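Local coordinates for hypothetical protein CG14615-PA (Drosophila melanogaster, PDB 1SQH) that is of uncharacterised function but probably acts as a glycine N-acyltransferase, moving acyl groups onto glycine, at residues G7-L21 against F68-Y82. Residues are numbered along the deposited sequence; the frame is centred on the assembly and turned at random.
Sequences GDILRPLSDSEVDEL and FYTHRRGNFRTWGTY
Phe76 presses its ring against the first turns of helix 15-21 and Leu13 in the loop before it, and here the packing is tight: Leu13 CD2 lies over one face, Glu20 CB meets the edge, and Leu21 CD1 stands 3.9 Å from Phe76 CD1. A broad flat ring can receive several such neighbours at once. Nearby, Val18 CG1 reaches Phe68 CD2 at 3.6 Å, and Leu39 of helix 34-51 also packs on Phe68. Glu17 suits a border: its CG touches Phe76 CE2 at 3.6 Å, while its carboxylate takes polar partners. Ser14, the N-cap, and Glu17 form a capping box, Ser14 N giving to Glu17 OE2 and Glu17 N to Ser14 OG. Arg11, long enough to span the gap, runs CG anti to its backbone nitrogen (chi1 -176°) and bends at chi3, bringing NH2 within 2.9 Å of Glu17 OE1 in a salt bridge. With an alanine here instead of Glu17, the Arg11 guanidinium is likely to turn more freely and Ser14 N to lose its acceptor. Strand 10-12 edges a mixed sheet, paired antiparallel with 68-71; Arg11 N gives Thr70 O a nearly straight bond of 2.8 Å. Beyond it, aliphatic Ile9 sets CG1 over the His71 ring, a CH-pi contact; His71 NE2 is hydrogen-bonded to Glu108. The solvent side is looser: exposed Arg77 makes a salt bridge to Glu20, its hydrogen bond weak and its geometry doubtful.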
loop_
_atom_site.group_PDB
_atom_site.type_symbol
_atom_site.label_atom_id
_atom_site.label_comp_id
_atom_site.label_asym_id
_atom_site.label_seq_id
_atom_site.Cartn_x
_atom_site.Cartn_y
_atom_site.Cartn_z
ATOM N N GLY A 7 12.545 19.266 19.743
ATOM C CA GLY A 7 13.101 18.508 18.583
ATOM C C GLY A 7 12.442 18.868 17.262
ATOM O O GLY A 7 11.959 19.990 17.089
ATOM N N ASP A 8 12.414 17.913 16.335
ATOM C CA ASP A 8 11.823 18.123 15.011
ATOM C C ASP A 8 10.369 18.576 15.110
ATOM O O ASP A 8 9.676 18.239 16.064
ATOM C CB ASP A 8 11.895 16.825 14.196
ATOM C CG ASP A 8 11.611 17.044 12.719
ATOM O OD1 ASP A 8 12.552 17.408 11.974
ATOM O OD2 ASP A 8 10.441 16.864 12.309
ATOM N N ILE A 9 9.903 19.329 14.120
ATOM C CA ILE A 9 8.526 19.801 14.128
ATOM C C ILE A 9 7.543 18.616 14.114
ATOM O O ILE A 9 6.352 18.766 14.418
ATOM C CB ILE A 9 8.259 20.722 12.927
ATOM C CG1 ILE A 9 6.871 21.352 13.043
ATOM C CG2 ILE A 9 8.405 19.943 11.637
ATOM C CD1 ILE A 9 6.615 22.409 11.995
ATOM N N LEU A 10 8.050 17.439 13.761
ATOM C CA LEU A 10 7.234 16.235 13.740
ATOM C C LEU A 10 7.402 15.492 15.064
ATOM O O LEU A 10 8.522 15.223 15.495
ATOM C CB LEU A 10 7.652 15.318 12.581
ATOM C CG LEU A 10 7.347 15.775 11.149
ATOM C CD1 LEU A 10 7.871 14.756 10.159
ATOM C CD2 LEU A 10 5.839 15.965 10.980
ATOM N N ARG A 11 6.291 15.170 15.716
ATOM C CA ARG A 11 6.349 14.447 16.978
ATOM C C ARG A 11 5.755 13.062 16.811
ATOM O O ARG A 11 4.620 12.915 16.355
ATOM C CB ARG A 11 5.577 15.163 18.084
ATOM C CG ARG A 11 5.739 14.442 19.414
ATOM C CD ARG A 11 4.734 14.856 20.472
ATOM N NE ARG A 11 3.458 14.145 20.374
ATOM C CZ ARG A 11 2.405 14.601 19.709
ATOM N NH1 ARG A 11 2.482 15.769 19.075
ATOM N NH2 ARG A 11 1.267 13.915 19.709
ATOM N N PRO A 12 6.503 12.027 17.207
ATOM C CA PRO A 12 6.033 10.645 17.090
ATOM C C PRO A 12 4.788 10.350 17.917
ATOM O O PRO A 12 4.764 10.578 19.128
ATOM C CB PRO A 12 7.242 9.838 17.550
ATOM C CG PRO A 12 7.862 10.732 18.592
ATOM C CD PRO A 12 7.796 12.087 17.915
ATOM N N LEU A 13 3.748 9.849 17.261
ATOM C CA LEU A 13 2.522 9.513 17.968
ATOM C C LEU A 13 2.701 8.177 18.657
ATOM O O LEU A 13 3.380 7.292 18.146
ATOM C CB LEU A 13 1.338 9.430 17.005
ATOM C CG LEU A 13 0.687 10.742 16.573
ATOM C CD1 LEU A 13 1.691 11.566 15.804
ATOM C CD2 LEU A 13 -0.537 10.454 15.710
ATOM N N SER A 14 2.105 8.046 19.832
ATOM C CA SER A 14 2.174 6.802 20.587
ATOM C C SER A 14 1.209 5.846 19.902
ATOM O O SER A 14 0.465 6.254 19.010
ATOM C CB SER A 14 1.723 7.036 22.028
ATOM O OG SER A 14 0.393 7.526 22.058
ATOM N N ASP A 15 1.219 4.584 20.308
ATOM C CA ASP A 15 0.315 3.604 19.712
ATOM C C ASP A 15 -1.131 4.021 19.984
ATOM O O ASP A 15 -2.004 3.894 19.125
ATOM C CB ASP A 15 0.605 2.211 20.289
ATOM C CG ASP A 15 1.739 1.501 19.558
ATOM O OD1 ASP A 15 2.559 2.182 18.886
ATOM O OD2 ASP A 15 1.823 0.253 19.658
ATOM N N SER A 16 -1.362 4.551 21.180
ATOM C CA SER A 16 -2.692 5.002 21.586
ATOM C C SER A 16 -3.186 6.146 20.710
ATOM O O SER A 16 -4.373 6.233 20.388
ATOM C CB SER A 16 -2.662 5.456 23.047
ATOM O OG SER A 16 -3.698 6.380 23.310
ATOM N N GLU A 17 -2.265 7.025 20.334
ATOM C CA GLU A 17 -2.587 8.166 19.495
ATOM C C GLU A 17 -2.882 7.759 18.060
ATOM O O GLU A 17 -3.768 8.333 17.412
ATOM C CB GLU A 17 -1.439 9.173 19.535
ATOM C CG GLU A 17 -1.515 10.115 20.715
ATOM C CD GLU A 17 -0.261 10.948 20.864
ATOM O OE1 GLU A 17 -0.375 12.107 21.319
ATOM O OE2 GLU A 17 0.837 10.434 20.537
ATOM N N VAL A 18 -2.143 6.771 17.560
ATOM C CA VAL A 18 -2.356 6.289 16.199
ATOM C C VAL A 18 -3.768 5.730 16.181
ATOM O O VAL A 18 -4.544 6.009 15.277
ATOM C CB VAL A 18 -1.345 5.179 15.818
ATOM C CG1 VAL A 18 -1.496 4.798 14.350
ATOM C CG2 VAL A 18 0.065 5.673 16.076
ATOM N N ASP A 19 -4.102 4.951 17.202
ATOM C CA ASP A 19 -5.434 4.383 17.290
ATOM C C ASP A 19 -6.489 5.481 17.188
ATOM O O ASP A 19 -7.490 5.319 16.482
ATOM C CB ASP A 19 -5.579 3.589 18.588
ATOM C CG ASP A 19 -5.035 2.172 18.459
ATOM O OD1 ASP A 19 -4.567 1.624 19.478
ATOM O OD2 ASP A 19 -5.082 1.602 17.339
ATOM N N GLU A 20 -6.263 6.604 17.866
ATOM C CA GLU A 20 -7.214 7.715 17.805
ATOM C C GLU A 20 -7.221 8.283 16.392
ATOM O O GLU A 20 -8.263 8.653 15.865
ATOM C CB GLU A 20 -6.826 8.828 18.779
ATOM C CG GLU A 20 -7.167 8.559 20.226
ATOM C CD GLU A 20 -6.864 9.760 21.107
ATOM O OE1 GLU A 20 -5.831 9.735 21.819
ATOM O OE2 GLU A 20 -7.655 10.733 21.081
ATOM N N LEU A 21 -6.037 8.369 15.793
ATOM C CA LEU A 21 -5.918 8.886 14.435
ATOM C C LEU A 21 -6.748 8.010 13.494
ATOM O O LEU A 21 -7.419 8.510 12.587
ATOM C CB LEU A 21 -4.459 8.868 14.001
ATOM C CG LEU A 21 -4.144 9.503 12.647
ATOM C CD1 LEU A 21 -4.546 10.989 12.641
ATOM C CD2 LEU A 21 -2.654 9.331 12.372
ATOM N N PHE A 68 4.256 7.004 12.783
ATOM C CA PHE A 68 3.374 8.128 12.524
ATOM C C PHE A 68 3.793 9.359 13.314
ATOM O O PHE A 68 4.277 9.243 14.443
ATOM C CB PHE A 68 1.941 7.720 12.873
ATOM C CG PHE A 68 1.394 6.624 11.989
ATOM C CD1 PHE A 68 0.853 6.927 10.738
ATOM C CD2 PHE A 68 1.451 5.289 12.392
ATOM C CE1 PHE A 68 0.378 5.920 9.895
ATOM C CE2 PHE A 68 0.980 4.274 11.558
ATOM C CZ PHE A 68 0.440 4.592 10.305
ATOM N N TYR A 69 3.622 10.534 12.719
ATOM C CA TYR A 69 3.988 11.784 13.383
ATOM C C TYR A 69 2.935 12.861 13.167
ATOM O O TYR A 69 2.082 12.738 12.300
ATOM C CB TYR A 69 5.312 12.339 12.835
ATOM C CG TYR A 69 6.498 11.412 12.899
ATOM C CD1 TYR A 69 6.671 10.401 11.957
ATOM C CD2 TYR A 69 7.468 11.568 13.885
ATOM C CE1 TYR A 69 7.793 9.566 11.992
ATOM C CE2 TYR A 69 8.590 10.741 13.934
ATOM C CZ TYR A 69 8.747 9.747 12.987
ATOM O OH TYR A 69 9.860 8.939 13.017
ATOM N N THR A 70 2.993 13.922 13.967
ATOM C CA THR A 70 2.084 15.040 13.776
ATOM C C THR A 70 2.825 16.289 14.191
ATOM O O THR A 70 3.912 16.198 14.753
ATOM C CB THR A 70 0.791 14.935 14.606
ATOM O OG1 THR A 70 -0.113 15.956 14.166
ATOM C CG2 THR A 70 1.071 15.136 16.090
ATOM N N HIS A 71 2.246 17.451 13.899
ATOM C CA HIS A 71 2.862 18.726 14.251
ATOM C C HIS A 71 3.061 18.760 15.770
ATOM O O HIS A 71 2.096 18.710 16.540
ATOM C CB HIS A 71 1.958 19.873 13.790
ATOM C CG HIS A 71 2.611 21.222 13.833
ATOM N ND1 HIS A 71 3.263 21.699 14.949
ATOM C CD2 HIS A 71 2.678 22.209 12.906
ATOM C CE1 HIS A 71 3.702 22.923 14.711
ATOM N NE2 HIS A 71 3.359 23.256 13.479
ATOM N N ARG A 72 4.321 18.831 16.192
ATOM C CA ARG A 72 4.682 18.843 17.611
ATOM C C ARG A 72 3.940 19.896 18.440
ATOM O O ARG A 72 3.770 19.728 19.649
ATOM C CB ARG A 72 6.202 19.019 17.748
ATOM C CG ARG A 72 6.734 19.109 19.179
ATOM C CD ARG A 72 8.200 18.700 19.228
ATOM N NE ARG A 72 8.332 17.245 19.233
ATOM C CZ ARG A 72 9.413 16.578 18.841
ATOM N NH1 ARG A 72 10.476 17.231 18.402
ATOM N NH2 ARG A 72 9.431 15.250 18.887
ATOM N N ARG A 73 3.489 20.966 17.793
ATOM C CA ARG A 73 2.763 22.021 18.484
ATOM C C ARG A 73 1.346 22.163 17.938
ATOM O O ARG A 73 0.790 23.261 17.911
ATOM C CB ARG A 73 3.494 23.355 18.337
ATOM C CG ARG A 73 4.950 23.317 18.763
ATOM C CD ARG A 73 5.512 24.727 18.837
ATOM N NE ARG A 73 5.269 25.463 17.599
ATOM C CZ ARG A 73 5.888 25.211 16.453
ATOM N NH1 ARG A 73 6.796 24.245 16.387
ATOM N NH2 ARG A 73 5.587 25.917 15.368
ATOM N N GLY A 74 0.766 21.051 17.496
ATOM C CA GLY A 74 -0.589 21.082 16.972
ATOM C C GLY A 74 -1.384 19.918 17.527
ATOM O O GLY A 74 -0.823 19.050 18.197
ATOM N N ASN A 75 -2.688 19.895 17.274
ATOM C CA ASN A 75 -3.518 18.793 17.756
ATOM C C ASN A 75 -3.871 17.910 16.560
ATOM O O ASN A 75 -4.604 18.329 15.665
ATOM C CB ASN A 75 -4.806 19.310 18.405
ATOM C CG ASN A 75 -5.475 18.258 19.264
ATOM O OD1 ASN A 75 -5.606 17.110 18.858
ATOM N ND2 ASN A 75 -5.901 18.645 20.455
ATOM N N PHE A 76 -3.360 16.684 16.547
ATOM C CA PHE A 76 -3.620 15.801 15.426
ATOM C C PHE A 76 -5.101 15.511 15.223
ATOM O O PHE A 76 -5.501 15.031 14.165
ATOM C CB PHE A 76 -2.819 14.491 15.569
ATOM C CG PHE A 76 -3.395 13.504 16.556
ATOM C CD1 PHE A 76 -4.401 12.614 16.170
ATOM C CD2 PHE A 76 -2.899 13.428 17.856
ATOM C CE1 PHE A 76 -4.898 11.658 17.065
ATOM C CE2 PHE A 76 -3.390 12.477 18.758
ATOM C CZ PHE A 76 -4.391 11.589 18.360
ATOM N N ARG A 77 -5.913 15.824 16.227
ATOM C CA ARG A 77 -7.353 15.583 16.149
ATOM C C ARG A 77 -8.170 16.628 15.384
ATOM O O ARG A 77 -9.161 16.288 14.741
ATOM C CB ARG A 77 -7.943 15.458 17.554
ATOM C CG ARG A 77 -7.505 14.230 18.320
ATOM C CD ARG A 77 -7.668 14.453 19.824
ATOM N NE ARG A 77 -6.390 14.782 20.444
ATOM C CZ ARG A 77 -5.612 13.893 21.057
ATOM N NH1 ARG A 77 -5.992 12.625 21.145
ATOM N NH2 ARG A 77 -4.436 14.265 21.550
ATOM N N THR A 78 -7.771 17.890 15.442
ATOM C CA THR A 78 -8.548 18.919 14.766
ATOM C C THR A 78 -8.561 18.801 13.242
ATOM O O THR A 78 -9.607 18.990 12.620
ATOM C CB THR A 78 -8.059 20.339 15.143
ATOM O OG1 THR A 78 -6.996 20.726 14.267
ATOM C CG2 THR A 78 -7.545 20.360 16.566
ATOM N N TRP A 79 -7.421 18.482 12.635
ATOM C CA TRP A 79 -7.351 18.377 11.171
ATOM C C TRP A 79 -6.853 17.024 10.666
ATOM O O TRP A 79 -6.674 16.841 9.457
ATOM C CB TRP A 79 -6.424 19.461 10.595
ATOM C CG TRP A 79 -6.736 20.871 11.023
ATOM C CD1 TRP A 79 -5.881 21.754 11.619
ATOM C CD2 TRP A 79 -7.972 21.572 10.840
ATOM N NE1 TRP A 79 -6.506 22.961 11.817
ATOM C CE2 TRP A 79 -7.790 22.877 11.349
ATOM C CE3 TRP A 79 -9.215 21.223 10.296
ATOM C CZ2 TRP A 79 -8.811 23.838 11.329
ATOM C CZ3 TRP A 79 -10.233 22.183 10.277
ATOM C CH2 TRP A 79 -10.021 23.473 10.792
ATOM N N GLY A 80 -6.615 16.098 11.593
ATOM C CA GLY A 80 -6.119 14.779 11.228
ATOM C C GLY A 80 -4.742 14.827 10.581
ATOM O O GLY A 80 -4.339 13.895 9.885
ATOM N N THR A 81 -4.015 15.910 10.829
ATOM C CA THR A 81 -2.687 16.104 10.245
ATOM C C THR A 81 -1.681 15.038 10.679
ATOM O O THR A 81 -1.396 14.875 11.869
ATOM C CB THR A 81 -2.137 17.523 10.593
ATOM O OG1 THR A 81 -3.071 18.515 10.146
ATOM C CG2 THR A 81 -0.806 17.777 9.905
ATOM N N TYR A 82 -1.138 14.308 9.710
ATOM C CA TYR A 82 -0.174 13.279 10.039
ATOM C C TYR A 82 0.832 13.057 8.922
ATOM O O TYR A 82 0.623 13.431 7.764
ATOM C CB TYR A 82 -0.893 11.959 10.348
ATOM C CG TYR A 82 -1.068 11.060 9.149
ATOM C CD1 TYR A 82 -0.155 10.042 8.875
ATOM C CD2 TYR A 82 -2.130 11.244 8.268
ATOM C CE1 TYR A 82 -0.295 9.227 7.755
ATOM C CE2 TYR A 82 -2.281 10.429 7.140
ATOM C CZ TYR A 82 -1.359 9.424 6.892
ATOM O OH TYR A 82 -1.519 8.618 5.783
HETATM O O HOH W 1 -1.021 16.363 18.861
#